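Long-range contacts in octenoyl-CoA reductase/carboxylase (Streptomyces sp., PDB 4A0S), which catalyses the NADPH-dependent reductive carboxylation of 2-octenoyl-CoA, which supplies an unusual extender unit for polyketide biosynthesis: residues Asp45-Leu50 with Glu392-Cys397; Pro141-Glu146 with Val178-Gln183; Pro200-Thr205 with Gly231-Tyr236; Leu268-Ala273 with Lys297-Lys302. All blocks are in the same frame, centred on the assembly; numbering follows the deposited sequence. Where two conformers were deposited one is given.

Contact 1: residues Asp45-Leu50 with Glu392-Cys397; sequences DVRKSL and EAAEAC
The contact belongs to the catalytic half of the enoyl reductase fold, where the short helical turn 46-49, with Val46, Arg47 and the following Leu50, packs on the start of helix 393-401. The backbones come nearest at Arg47 and Ala394, Arg47 CA to Ala394 CA 5.1 Å. Val46 and Leu50 send one methyl each to Cys397: Val46 CG2 and Leu50 CD1 both lie 3.6 Å from Cys397 CB. Leu50 CD1 also rests on Ala394 CA. Cys397 SG, anti to its backbone N (chi1 -158°), turns to the same two methyls. Beside this apolar patch, the aliphatic part of Arg47 runs over Ala394, with Arg47 CG 3.4 Å from Ala394 O. A bend at chi3 (-61°) then brings the guanidinium back to its own segment. There Arg47 grips Asp45 side-on: Arg47 NE donates to Asp45 OD1 at 2.9 Å and Arg47 NH2 to Asp45 OD2 at 2.7 Å. Asp45 OD1 also caps the turn by accepting from Arg47 N. Across the contact, Arg47 NH1 meets the syn lone pair of Glu395 OE1 at 3.2 Å, and the guanidinium and carboxylate planes stand 61° apart. Helix 76-82 borders the apolar side, where Ala82 touches Val46 and Leu50. The guanidinium is thus fixed mainly by Asp45, and the longer bond to Glu395 extends the salt-bridge network to the second helix.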
# COMPACT_ATOMS: atom_id res chain seq x y z
N ASP A 45 1.04 -20.02 39.13
CA ASP A 45 2.11 -20.93 38.77
C ASP A 45 1.64 -21.94 37.73
O ASP A 45 0.90 -22.88 38.06
CB ASP A 45 2.60 -21.65 40.03
CG ASP A 45 3.86 -22.47 39.80
OD1 ASP A 45 4.21 -22.71 38.63
OD2 ASP A 45 4.49 -22.91 40.80
N VAL A 46 2.09 -21.76 36.49
CA VAL A 46 1.67 -22.65 35.39
C VAL A 46 1.92 -24.10 35.73
O VAL A 46 1.29 -24.99 35.17
CB VAL A 46 2.40 -22.38 34.07
CG1 VAL A 46 2.12 -20.98 33.60
CG2 VAL A 46 3.91 -22.70 34.19
N ARG A 47 2.85 -24.36 36.65
CA ARG A 47 3.19 -25.74 36.95
C ARG A 47 2.09 -26.38 37.77
O ARG A 47 2.05 -27.60 37.91
CB ARG A 47 4.52 -25.81 37.70
CG ARG A 47 5.68 -25.28 36.89
CD ARG A 47 6.91 -25.13 37.77
NE ARG A 47 6.65 -24.17 38.84
CZ ARG A 47 7.54 -23.82 39.76
NH1 ARG A 47 8.77 -24.33 39.75
NH2 ARG A 47 7.21 -22.94 40.69
N LYS A 48 1.19 -25.57 38.32
CA LYS A 48 0.07 -26.10 39.09
C LYS A 48 -1.07 -26.57 38.20
O LYS A 48 -1.88 -27.42 38.58
CB LYS A 48 -0.41 -25.08 40.13
CG LYS A 48 0.65 -24.73 41.14
CD LYS A 48 0.08 -23.89 42.26
CE LYS A 48 1.12 -23.68 43.36
NZ LYS A 48 1.69 -24.97 43.86
N SER A 49 -1.11 -26.05 36.98
CA SER A 49 -2.16 -26.37 36.02
C SER A 49 -1.70 -27.36 34.97
O SER A 49 -2.45 -28.26 34.59
CB SER A 49 -2.65 -25.11 35.35
OG SER A 49 -1.56 -24.49 34.71
N LEU A 50 -0.47 -27.18 34.49
CA LEU A 50 0.09 -28.05 33.46
C LEU A 50 0.10 -29.51 33.89
O LEU A 50 0.50 -29.83 35.00
CB LEU A 50 1.48 -27.59 33.05
CG LEU A 50 1.44 -26.33 32.18
CD1 LEU A 50 2.83 -25.78 31.94
CD2 LEU A 50 0.72 -26.59 30.84
N GLU A 392 9.86 -31.93 31.44
CA GLU A 392 10.04 -30.72 32.21
C GLU A 392 9.43 -29.51 31.54
O GLU A 392 9.85 -28.39 31.81
CB GLU A 392 11.53 -30.49 32.45
CG GLU A 392 12.20 -31.62 33.21
CD GLU A 392 13.72 -31.52 33.17
OE1 GLU A 392 14.24 -30.39 33.22
OE2 GLU A 392 14.38 -32.58 33.05
N ALA A 393 8.44 -29.73 30.67
CA ALA A 393 7.81 -28.62 29.94
C ALA A 393 7.11 -27.64 30.86
O ALA A 393 7.08 -26.44 30.60
CB ALA A 393 6.84 -29.16 28.89
N ALA A 394 6.57 -28.14 31.98
CA ALA A 394 5.97 -27.25 32.98
C ALA A 394 6.98 -26.21 33.51
O ALA A 394 6.68 -25.03 33.62
CB ALA A 394 5.37 -28.06 34.12
N GLU A 395 8.18 -26.69 33.81
CA GLU A 395 9.26 -25.84 34.29
C GLU A 395 9.65 -24.88 33.21
O GLU A 395 9.80 -23.68 33.46
CB GLU A 395 10.47 -26.70 34.67
CG GLU A 395 11.66 -25.91 35.21
CD GLU A 395 11.30 -25.06 36.41
OE1 GLU A 395 10.39 -25.44 37.19
OE2 GLU A 395 11.94 -24.01 36.58
N ALA A 396 9.80 -25.39 31.99
CA ALA A 396 10.11 -24.55 30.84
C ALA A 396 9.12 -23.41 30.76
O ALA A 396 9.49 -22.25 30.62
CB ALA A 396 10.11 -25.36 29.56
N CYS A 397 7.84 -23.75 30.90
CA CYS A 397 6.76 -22.77 30.91
C CYS A 397 6.89 -21.77 32.05
O CYS A 397 6.79 -20.56 31.85
CB CYS A 397 5.43 -23.50 30.99
SG CYS A 397 4.09 -22.51 30.41

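Contact 2: residues Pro141-Glu146 with Val178-Gln183; sequences PAHVDE and VVRASQ. With CO8 (octanoyl-coenzyme A), chain E.
The main stacking interaction is between His143 and Arg180. The guanidinium of Arg180 lies flat on the imidazole, centres 4.3 Å apart and planes at 20°. Arg180 CD adds a CH-pi contact over the ring face, toward its rim. His143 CG is anti to its backbone N (chi1 -178°), which brings the ring over the Arg180 side chain, the two crossing at about a right angle. At the ring edge, Gln183 OE1 lies 3.3 Å from His143 CD2, while the same oxygen accepts a hydrogen bond from Arg180 N.

Direct hydrogen bonds are few. Arg180 NH1 gives a weak one to Val144 O at 2.7 Å, close to the guanidinium plane. Water carries more of the polar contact: one molecule joins Ala142 O to Ser182 O, and another links Ala142 O, Val144 N and Ser182 OG.

Charge reaches beyond the chain. Asp145 forms salt bridges with Arg129 and Arg130 of the second subunit. On the ligand side, Ala142 CA is 3.5 Å from C8' of the octanoyl-CoA, and Pro141 CG is 3.7 Å from its C6'.

In this GroES-like domain, bridging waters thus satisfy Ala142 O and Val144 N, while the flat stack and the weak bond to Val144 O hold the Arg180 guanidinium against His143.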
# COMPACT_ATOMS: atom_id res chain seq x y z
N PRO A 141 1.56 -21.49 13.90
CA PRO A 141 0.31 -21.55 14.66
C PRO A 141 -0.97 -21.13 13.95
O PRO A 141 -2.04 -21.27 14.53
CB PRO A 141 0.57 -20.59 15.83
CG PRO A 141 1.56 -19.61 15.27
CD PRO A 141 2.47 -20.48 14.43
N ALA A 142 -0.86 -20.58 12.74
CA ALA A 142 -2.04 -20.06 12.04
C ALA A 142 -2.95 -21.18 11.56
O ALA A 142 -2.76 -21.75 10.48
CB ALA A 142 -1.63 -19.13 10.89
N HIS A 143 -3.94 -21.48 12.38
CA HIS A 143 -4.90 -22.55 12.12
C HIS A 143 -6.11 -21.85 11.53
O HIS A 143 -6.89 -21.23 12.23
CB HIS A 143 -5.22 -23.23 13.45
CG HIS A 143 -6.16 -24.39 13.35
ND1 HIS A 143 -7.53 -24.23 13.38
CD2 HIS A 143 -5.94 -25.72 13.34
CE1 HIS A 143 -8.11 -25.42 13.34
NE2 HIS A 143 -7.17 -26.34 13.32
N VAL A 144 -6.21 -21.89 10.21
CA VAL A 144 -7.14 -20.99 9.55
C VAL A 144 -8.10 -21.78 8.66
O VAL A 144 -7.82 -22.92 8.29
CB VAL A 144 -6.42 -19.89 8.74
CG1 VAL A 144 -5.36 -19.19 9.62
CG2 VAL A 144 -5.76 -20.46 7.50
N ASP A 145 -9.21 -21.13 8.31
CA ASP A 145 -10.25 -21.75 7.51
C ASP A 145 -10.09 -21.25 6.09
O ASP A 145 -10.38 -20.11 5.78
CB ASP A 145 -11.63 -21.40 8.06
CG ASP A 145 -12.75 -22.16 7.39
OD1 ASP A 145 -12.60 -22.56 6.22
OD2 ASP A 145 -13.78 -22.37 8.05
N GLU A 146 -9.61 -22.13 5.23
CA GLU A 146 -9.25 -21.77 3.87
C GLU A 146 -10.48 -21.59 2.96
O GLU A 146 -10.35 -21.14 1.80
CB GLU A 146 -8.29 -22.80 3.30
CG GLU A 146 -6.98 -22.92 4.07
CD GLU A 146 -7.10 -23.76 5.33
OE1 GLU A 146 -8.22 -24.16 5.70
OE2 GLU A 146 -6.06 -24.03 5.96
N VAL A 178 -1.71 -32.31 15.86
CA VAL A 178 -2.63 -32.36 14.73
C VAL A 178 -2.70 -30.94 14.18
O VAL A 178 -2.97 -29.97 14.90
CB VAL A 178 -4.02 -32.87 15.12
CG1 VAL A 178 -5.01 -32.70 13.95
CG2 VAL A 178 -3.94 -34.34 15.54
N VAL A 179 -2.40 -30.82 12.89
CA VAL A 179 -2.32 -29.50 12.30
C VAL A 179 -3.04 -29.50 10.98
O VAL A 179 -3.14 -30.52 10.33
CB VAL A 179 -0.85 -29.08 12.08
CG1 VAL A 179 -0.04 -29.29 13.35
CG2 VAL A 179 -0.19 -29.86 10.93
N ARG A 180 -3.52 -28.33 10.58
CA ARG A 180 -3.99 -28.19 9.22
C ARG A 180 -2.77 -28.13 8.31
O ARG A 180 -1.73 -27.62 8.69
CB ARG A 180 -4.85 -26.94 9.06
CG ARG A 180 -6.10 -26.99 9.91
CD ARG A 180 -7.17 -26.05 9.38
NE ARG A 180 -8.48 -26.52 9.84
CZ ARG A 180 -9.55 -25.75 9.99
NH1 ARG A 180 -9.48 -24.46 9.70
NH2 ARG A 180 -10.70 -26.25 10.41
N ALA A 181 -2.92 -28.68 7.11
CA ALA A 181 -1.82 -28.74 6.17
C ALA A 181 -1.25 -27.34 5.91
O ALA A 181 -0.07 -27.19 5.60
CB ALA A 181 -2.26 -29.40 4.90
N SER A 182 -2.08 -26.32 6.05
CA SER A 182 -1.64 -24.95 5.81
C SER A 182 -0.91 -24.35 7.01
O SER A 182 -0.63 -23.14 7.03
CB SER A 182 -2.83 -24.06 5.43
OG SER A 182 -3.79 -24.09 6.46
N GLN A 183 -0.60 -25.20 7.99
CA GLN A 183 0.28 -24.82 9.09
C GLN A 183 1.70 -25.32 8.86
O GLN A 183 2.61 -24.98 9.61
CB GLN A 183 -0.21 -25.40 10.41
CG GLN A 183 -1.54 -24.86 10.88
CD GLN A 183 -1.95 -25.52 12.17
OE1 GLN A 183 -2.87 -26.33 12.21
NE2 GLN A 183 -1.21 -25.23 13.24
N1A CO8 E . -14.03 -18.62 32.48
C2A CO8 E . -14.79 -19.07 31.47
N3A CO8 E . -15.18 -18.26 30.49
C4A CO8 E . -14.79 -16.97 30.50
C5A CO8 E . -13.99 -16.46 31.52
C6A CO8 E . -13.61 -17.33 32.54
N6A CO8 E . -12.84 -16.90 33.54
N7A CO8 E . -13.77 -15.17 31.26
C8A CO8 E . -14.40 -14.87 30.13
N9A CO8 E . -15.02 -15.96 29.66
C1B CO8 E . -15.84 -16.11 28.43
C2B CO8 E . -17.23 -15.49 28.62
O2B CO8 E . -18.23 -16.31 27.97
C3B CO8 E . -17.06 -14.16 27.89
O3B CO8 E . -18.31 -13.68 27.42
P3B CO8 E . -18.98 -12.49 28.29
O7A CO8 E . -20.50 -12.97 28.63
O8A CO8 E . -18.29 -12.44 29.79
O9A CO8 E . -18.88 -11.18 27.61
C4B CO8 E . -16.14 -14.51 26.73
O4B CO8 E . -15.21 -15.44 27.29
C5B CO8 E . -15.26 -13.33 26.31
O5B CO8 E . -14.32 -13.76 25.30
P1A CO8 E . -14.85 -14.06 23.77
O1A CO8 E . -13.51 -14.52 22.92
O2A CO8 E . -15.89 -15.13 23.67
O3A CO8 E . -15.51 -12.65 23.24
P2A CO8 E . -14.78 -11.41 22.44
O4A CO8 E . -15.44 -10.06 23.01
O5A CO8 E . -14.87 -11.50 20.95
O6A CO8 E . -13.23 -11.36 22.95
CBP CO8 E . -10.79 -11.22 22.74
CCP CO8 E . -12.16 -11.08 22.04
CDP CO8 E . -10.68 -10.03 23.71
CEP CO8 E . -9.71 -11.08 21.66
CAP CO8 E . -10.70 -12.60 23.47
OAP CO8 E . -11.06 -13.73 22.62
C9P CO8 E . -9.35 -12.86 24.19
O9P CO8 E . -9.10 -12.27 25.24
N8P CO8 E . -8.53 -13.77 23.62
C7P CO8 E . -7.23 -14.19 24.24
C6P CO8 E . -5.96 -13.54 23.63
C5P CO8 E . -5.00 -13.16 24.78
O5P CO8 E . -5.34 -12.33 25.62
N4P CO8 E . -3.85 -13.82 24.96
C3P CO8 E . -3.12 -14.71 24.07
C2P CO8 E . -1.88 -13.86 23.75
S1P CO8 E . -1.70 -13.56 21.95
C1' CO8 E . -0.45 -14.70 21.64
O1' CO8 E . 0.38 -15.05 22.50
C2' CO8 E . -0.47 -15.22 20.36
C3' CO8 E . 0.45 -16.13 19.90
C4' CO8 E . 0.37 -16.56 18.57
C5' CO8 E . -0.95 -16.29 17.86
C6' CO8 E . -0.82 -17.01 16.50
C7' CO8 E . -1.96 -16.60 15.61
C8' CO8 E . -1.88 -17.44 14.33
O HOH W 1 -2.07 -20.97 8.13
O HOH W 2 -4.27 -23.49 9.08
O HOH W 3 -13.01 -23.63 10.62
O HOH W 4 -4.77 -27.00 5.09

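Contact 3: residues Pro200-Thr205 with Gly231-Tyr236; sequences PLCAGT and GGLGSY. With NAP (NADP nicotinamide-adenine-dinucleotide phosphate), chain F.
This is a buried helix-helix contact at the NADP site, between helix 200-210 and the first turn of helix 232-243, the dinucleotide-binding helix of the Rossmann fold. The short axes approach to 8.1 Å and cross at -53°. Small residues make the closeness possible. Gly232 has no side chain, and Cys202 packs on its backbone, with Cys202 CB 3.6 Å from Gly232 O. The ring of Tyr236 lies with one face against Ala203: Ala203 CB stands over its centre in a CH-pi contact, 3.7 Å from the centroid. Tyr236 OH is held beyond the two segments by Ser199 and by the backbone N of Ala383. Leu233 lies nearer the cofactor, between it and helix 200-210. Its CD2 touches Cys202 O and Thr205 CG2, while its CD1 turns to the nicotinamide ribose.

The diphosphate meets the N-terminus of helix 232-243. Gly232 N donates to O1A of NADP at 2.7 Å, nearly straight at 167°. Leu233 N donates to O2N of NADP at 2.8 Å, just as straight at 170°. The helix end would probably favour the negative charge there. From helix 200-210, Leu201 CD2 approaches the nicotinamide at C5N. Thr205 OG1 donates to Leu201 O at 2.7 Å. The carboxamide N7N of NADP in turn gives a weak hydrogen bond to Thr205 OG1 at 3.1 Å.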
# COMPACT_ATOMS: atom_id res chain seq x y z
N PRO A 200 8.74 -20.68 14.62
CA PRO A 200 7.61 -20.30 13.76
C PRO A 200 6.69 -19.25 14.36
O PRO A 200 6.39 -18.26 13.69
CB PRO A 200 6.87 -21.63 13.55
CG PRO A 200 8.00 -22.64 13.58
CD PRO A 200 8.91 -22.14 14.69
N LEU A 201 6.27 -19.44 15.60
CA LEU A 201 5.29 -18.52 16.18
C LEU A 201 5.88 -17.13 16.36
O LEU A 201 5.37 -16.17 15.79
CB LEU A 201 4.74 -19.06 17.48
CG LEU A 201 3.63 -18.21 18.09
CD1 LEU A 201 2.70 -19.09 18.90
CD2 LEU A 201 4.24 -17.19 18.96
N CYS A 202 6.96 -17.02 17.12
CA CYS A 202 7.55 -15.71 17.41
C CYS A 202 8.17 -15.06 16.19
O CYS A 202 8.01 -13.85 15.97
CB CYS A 202 8.58 -15.84 18.52
SG CYS A 202 7.81 -16.02 20.11
N ALA A 203 8.90 -15.85 15.41
CA ALA A 203 9.56 -15.30 14.26
C ALA A 203 8.51 -14.88 13.22
O ALA A 203 8.62 -13.81 12.65
CB ALA A 203 10.53 -16.28 13.66
N GLY A 204 7.52 -15.74 12.99
CA GLY A 204 6.48 -15.42 12.01
C GLY A 204 5.76 -14.15 12.45
O GLY A 204 5.50 -13.25 11.65
N THR A 205 5.48 -14.07 13.75
CA THR A 205 4.76 -12.94 14.30
C THR A 205 5.57 -11.65 14.17
O THR A 205 5.02 -10.61 13.79
CB THR A 205 4.39 -13.18 15.77
OG1 THR A 205 3.43 -14.24 15.83
CG2 THR A 205 3.78 -11.94 16.38
N GLY A 231 13.31 -11.23 24.58
CA GLY A 231 12.38 -12.37 24.58
C GLY A 231 12.18 -13.01 23.22
O GLY A 231 12.94 -12.73 22.29
N GLY A 232 11.18 -13.87 23.11
CA GLY A 232 10.91 -14.63 21.90
C GLY A 232 10.65 -13.73 20.70
O GLY A 232 11.30 -13.85 19.68
N LEU A 233 9.71 -12.81 20.84
CA LEU A 233 9.43 -11.88 19.76
C LEU A 233 10.59 -10.96 19.45
O LEU A 233 10.96 -10.80 18.27
CB LEU A 233 8.24 -11.01 20.09
CG LEU A 233 6.88 -11.66 20.03
CD1 LEU A 233 5.89 -10.63 20.55
CD2 LEU A 233 6.56 -12.12 18.59
N GLY A 234 11.15 -10.36 20.49
CA GLY A 234 12.21 -9.36 20.30
C GLY A 234 13.42 -9.98 19.66
O GLY A 234 14.07 -9.38 18.80
N SER A 235 13.73 -11.21 20.05
CA SER A 235 14.90 -11.89 19.53
C SER A 235 14.82 -12.10 18.04
O SER A 235 15.85 -12.19 17.38
CB SER A 235 15.09 -13.23 20.23
OG SER A 235 15.47 -13.01 21.58
N TYR A 236 13.61 -12.19 17.52
CA TYR A 236 13.46 -12.26 16.06
C TYR A 236 13.29 -10.90 15.43
O TYR A 236 13.84 -10.66 14.35
CB TYR A 236 12.32 -13.18 15.66
CG TYR A 236 12.65 -14.60 16.02
CD1 TYR A 236 13.67 -15.28 15.35
CD2 TYR A 236 11.95 -15.26 17.02
CE1 TYR A 236 13.99 -16.60 15.69
CE2 TYR A 236 12.26 -16.57 17.37
CZ TYR A 236 13.28 -17.23 16.70
OH TYR A 236 13.58 -18.53 17.03
PA NAP F . 8.80 -13.55 26.11
O1A NAP F . 9.79 -14.51 25.35
O2A NAP F . 8.58 -13.84 27.56
O5B NAP F . 9.39 -12.14 25.96
C5B NAP F . 8.61 -11.07 26.45
C4B NAP F . 9.57 -9.94 26.79
O4B NAP F . 8.75 -8.85 27.23
C3B NAP F . 10.53 -10.29 27.95
O3B NAP F . 11.82 -10.34 27.38
C2B NAP F . 10.50 -9.07 28.84
O2B NAP F . 11.46 -8.09 28.44
C1B NAP F . 9.15 -8.49 28.62
N9A NAP F . 8.20 -9.16 29.54
C8A NAP F . 8.22 -10.43 30.00
N7A NAP F . 7.15 -10.65 30.79
C5A NAP F . 6.48 -9.51 30.81
C6A NAP F . 5.33 -9.13 31.46
N6A NAP F . 4.67 -10.01 32.21
N1A NAP F . 4.89 -7.89 31.29
C2A NAP F . 5.53 -7.03 30.51
N3A NAP F . 6.65 -7.34 29.88
C4A NAP F . 7.13 -8.58 30.03
O3 NAP F . 7.38 -13.52 25.37
PN NAP F . 7.20 -13.30 23.79
O1N NAP F . 7.15 -14.77 23.25
O2N NAP F . 8.20 -12.35 23.19
O5D NAP F . 5.72 -12.72 23.83
C5D NAP F . 5.60 -11.40 24.34
C4D NAP F . 4.13 -11.07 24.24
O4D NAP F . 3.78 -11.21 22.82
C3D NAP F . 3.24 -12.06 24.98
O3D NAP F . 2.21 -11.22 25.55
C2D NAP F . 2.68 -12.95 23.89
O2D NAP F . 1.39 -13.49 24.25
C1D NAP F . 2.50 -11.90 22.82
N1N NAP F . 2.63 -12.58 21.55
C2N NAP F . 1.66 -12.35 20.61
C3N NAP F . 1.81 -13.00 19.42
C7N NAP F . 0.75 -12.75 18.42
O7N NAP F . -0.15 -11.93 18.60
N7N NAP F . 0.86 -13.53 17.37
C4N NAP F . 2.89 -13.84 19.15
C5N NAP F . 3.88 -14.08 20.08
C6N NAP F . 3.76 -13.43 21.30
P2B NAP F . 11.79 -6.97 29.55
O1X NAP F . 13.17 -6.44 28.86
O2X NAP F . 10.68 -5.80 29.54
O3X NAP F . 11.92 -7.80 30.80

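Contact 4: residues Leu268-Ala273 with Lys297-Lys302; sequences LVINRA and KLVVEK. With NAP (NADP nicotinamide-adenine-dinucleotide phosphate), chain F.
Ile270 and Lys302 make much of this contact between strand 269-271 and helix 285-303. Ile270 sends its two branches to different residues. Its CG2, anti to the backbone N, reaches Leu298 CD1 at 3.7 Å. Its CD1, at the end of an extended arm (chi2 171°), meets Val299 CG2 at 3.8 Å, the two side chains crossing at about a right angle. Lys302 stretches straight along the strand and bends only at its last torsion (chi4 -60°). Its CE comes 3.7 Å from Ile270 CG1 and 3.3 Å from Val269 O. The bend carries NZ to a water, a weak bond, and that water accepts from Val269 N at 2.9 Å. Leu268 slides past the base of Lys302 in the opposite direction, and its CD1 touches Lys302 O at 3.4 Å. At the end of the strand, Asn271 OD1 caps the following helical turn by accepting from Ala273 N at 2.9 Å. The Arg272 side chain sets off away from helix 285-303; O2X of the NADP 2'-phosphate lies over one face of its guanidinium. Strand 269-271 is the outermost strand at this end of the parallel Rossmann sheet, paired with strand 247-252. Helix 255-263 touches it through Val269, while helix 285-303 packs against Leu268 and Ile270.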
# COMPACT_ATOMS: atom_id res chain seq x y z
N LEU A 268 22.48 -1.22 19.88
CA LEU A 268 21.79 -0.09 20.47
C LEU A 268 20.77 -0.62 21.44
O LEU A 268 19.79 -1.27 21.06
CB LEU A 268 21.12 0.79 19.41
CG LEU A 268 22.06 1.32 18.33
CD1 LEU A 268 21.25 2.14 17.37
CD2 LEU A 268 23.24 2.11 18.92
N VAL A 269 21.05 -0.37 22.71
CA VAL A 269 20.26 -0.94 23.77
C VAL A 269 19.90 0.13 24.76
O VAL A 269 20.74 0.96 25.14
CB VAL A 269 21.03 -2.07 24.47
CG1 VAL A 269 20.14 -2.76 25.48
CG2 VAL A 269 21.56 -3.04 23.44
N ILE A 270 18.63 0.13 25.14
CA ILE A 270 18.13 1.01 26.18
C ILE A 270 17.67 0.13 27.33
O ILE A 270 16.79 -0.71 27.15
CB ILE A 270 16.94 1.89 25.67
CG1 ILE A 270 17.41 2.90 24.62
CG2 ILE A 270 16.27 2.62 26.82
CD1 ILE A 270 16.26 3.66 23.92
N ASN A 271 18.27 0.30 28.50
CA ASN A 271 17.74 -0.36 29.67
C ASN A 271 16.58 0.48 30.19
O ASN A 271 16.73 1.68 30.41
CB ASN A 271 18.82 -0.55 30.75
CG ASN A 271 18.35 -1.46 31.87
OD1 ASN A 271 17.32 -1.20 32.51
ND2 ASN A 271 19.09 -2.55 32.11
N ARG A 272 15.41 -0.13 30.38
CA ARG A 272 14.25 0.66 30.79
C ARG A 272 14.31 1.24 32.20
O ARG A 272 13.50 2.09 32.55
CB ARG A 272 12.94 -0.09 30.52
CG ARG A 272 12.72 -1.31 31.39
CD ARG A 272 11.23 -1.55 31.56
NE ARG A 272 10.63 -2.10 30.36
CZ ARG A 272 9.34 -2.39 30.22
NH1 ARG A 272 8.49 -2.16 31.22
NH2 ARG A 272 8.89 -2.90 29.08
N ALA A 273 15.27 0.80 33.02
CA ALA A 273 15.57 1.46 34.30
C ALA A 273 16.31 2.79 34.08
O ALA A 273 16.13 3.75 34.83
CB ALA A 273 16.37 0.55 35.18
N LYS A 297 14.41 11.05 22.95
CA LYS A 297 15.74 11.64 23.00
C LYS A 297 16.81 10.55 22.98
O LYS A 297 17.75 10.64 22.21
CB LYS A 297 15.91 12.56 24.22
CG LYS A 297 17.30 12.45 24.88
CD LYS A 297 17.71 13.69 25.66
CE LYS A 297 18.63 14.58 24.84
NZ LYS A 297 19.79 13.86 24.20
N LEU A 298 16.64 9.51 23.81
CA LEU A 298 17.59 8.41 23.83
C LEU A 298 17.72 7.71 22.49
O LEU A 298 18.83 7.41 22.05
CB LEU A 298 17.23 7.37 24.87
CG LEU A 298 17.79 7.44 26.28
CD1 LEU A 298 17.37 6.18 27.01
CD2 LEU A 298 19.33 7.61 26.27
N VAL A 299 16.58 7.42 21.84
CA VAL A 299 16.66 6.76 20.54
C VAL A 299 17.40 7.68 19.56
O VAL A 299 18.26 7.21 18.82
CB VAL A 299 15.28 6.30 20.01
CG1 VAL A 299 15.45 5.51 18.73
CG2 VAL A 299 14.55 5.43 21.04
N VAL A 300 17.07 8.97 19.56
CA VAL A 300 17.77 9.96 18.73
C VAL A 300 19.30 9.89 18.96
O VAL A 300 20.06 9.87 17.99
CB VAL A 300 17.25 11.41 18.95
CG1 VAL A 300 18.08 12.43 18.15
CG2 VAL A 300 15.76 11.55 18.55
N GLU A 301 19.71 9.82 20.23
CA GLU A 301 21.12 9.74 20.62
C GLU A 301 21.78 8.50 20.07
O GLU A 301 22.90 8.57 19.54
CB GLU A 301 21.30 9.67 22.15
CG GLU A 301 20.71 10.78 22.98
CD GLU A 301 21.15 10.71 24.44
OE1 GLU A 301 22.38 10.68 24.69
OE2 GLU A 301 20.28 10.70 25.34
N LYS A 302 21.11 7.36 20.22
CA LYS A 302 21.67 6.08 19.84
C LYS A 302 21.58 5.80 18.36
O LYS A 302 22.54 5.30 17.76
CB LYS A 302 21.01 4.95 20.62
CG LYS A 302 21.24 5.07 22.09
CD LYS A 302 20.62 3.93 22.85
CE LYS A 302 20.86 4.13 24.34
NZ LYS A 302 22.31 4.16 24.70
PA NAP F . 8.80 -13.55 26.11
O1A NAP F . 9.79 -14.51 25.35
O2A NAP F . 8.58 -13.84 27.56
O5B NAP F . 9.39 -12.14 25.96
C5B NAP F . 8.61 -11.07 26.45
C4B NAP F . 9.57 -9.94 26.79
O4B NAP F . 8.75 -8.85 27.23
C3B NAP F . 10.53 -10.29 27.95
O3B NAP F . 11.82 -10.34 27.38
C2B NAP F . 10.50 -9.07 28.84
O2B NAP F . 11.46 -8.09 28.44
C1B NAP F . 9.15 -8.49 28.62
N9A NAP F . 8.20 -9.16 29.54
C8A NAP F . 8.22 -10.43 30.00
N7A NAP F . 7.15 -10.65 30.79
C5A NAP F . 6.48 -9.51 30.81
C6A NAP F . 5.33 -9.13 31.46
N6A NAP F . 4.67 -10.01 32.21
N1A NAP F . 4.89 -7.89 31.29
C2A NAP F . 5.53 -7.03 30.51
N3A NAP F . 6.65 -7.34 29.88
C4A NAP F . 7.13 -8.58 30.03
O3 NAP F . 7.38 -13.52 25.37
PN NAP F . 7.20 -13.30 23.79
O1N NAP F . 7.15 -14.77 23.25
O2N NAP F . 8.20 -12.35 23.19
O5D NAP F . 5.72 -12.72 23.83
C5D NAP F . 5.60 -11.40 24.34
C4D NAP F . 4.13 -11.07 24.24
O4D NAP F . 3.78 -11.21 22.82
C3D NAP F . 3.24 -12.06 24.98
O3D NAP F . 2.21 -11.22 25.55
C2D NAP F . 2.68 -12.95 23.89
O2D NAP F . 1.39 -13.49 24.25
C1D NAP F . 2.50 -11.90 22.82
N1N NAP F . 2.63 -12.58 21.55
C2N NAP F . 1.66 -12.35 20.61
C3N NAP F . 1.81 -13.00 19.42
C7N NAP F . 0.75 -12.75 18.42
O7N NAP F . -0.15 -11.93 18.60
N7N NAP F . 0.86 -13.53 17.37
C4N NAP F . 2.89 -13.84 19.15
C5N NAP F . 3.88 -14.08 20.08
C6N NAP F . 3.76 -13.43 21.30
P2B NAP F . 11.79 -6.97 29.55
O1X NAP F . 13.17 -6.44 28.86
O2X NAP F . 10.68 -5.80 29.54
O3X NAP F . 11.92 -7.80 30.80
O HOH W 5 23.37 1.26 23.48

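The four contacts are spread over both halves of the subunit. Contacts 2 and 3 touch directly: Pro141 CG lies 3.8 Å from Leu201 CG, where the acyl tail of octanoyl-CoA and the nicotinamide of NADP come together. Contacts 3 and 4, with centres 22 Å apart, meet different parts of the same cofactor, the first its nicotinamide and diphosphate, the second its 2'-phosphate through Arg272. Contact 1 is more remote. Its Cys397 side chain is about 10 Å from NADP and 11 Å from the octanoyl-CoA, and it joins residues far apart in sequence whose intervening chain holds the other three. Contacts 2 and 4 lie on opposite sides of the chain's centre, 39 Å apart between centres.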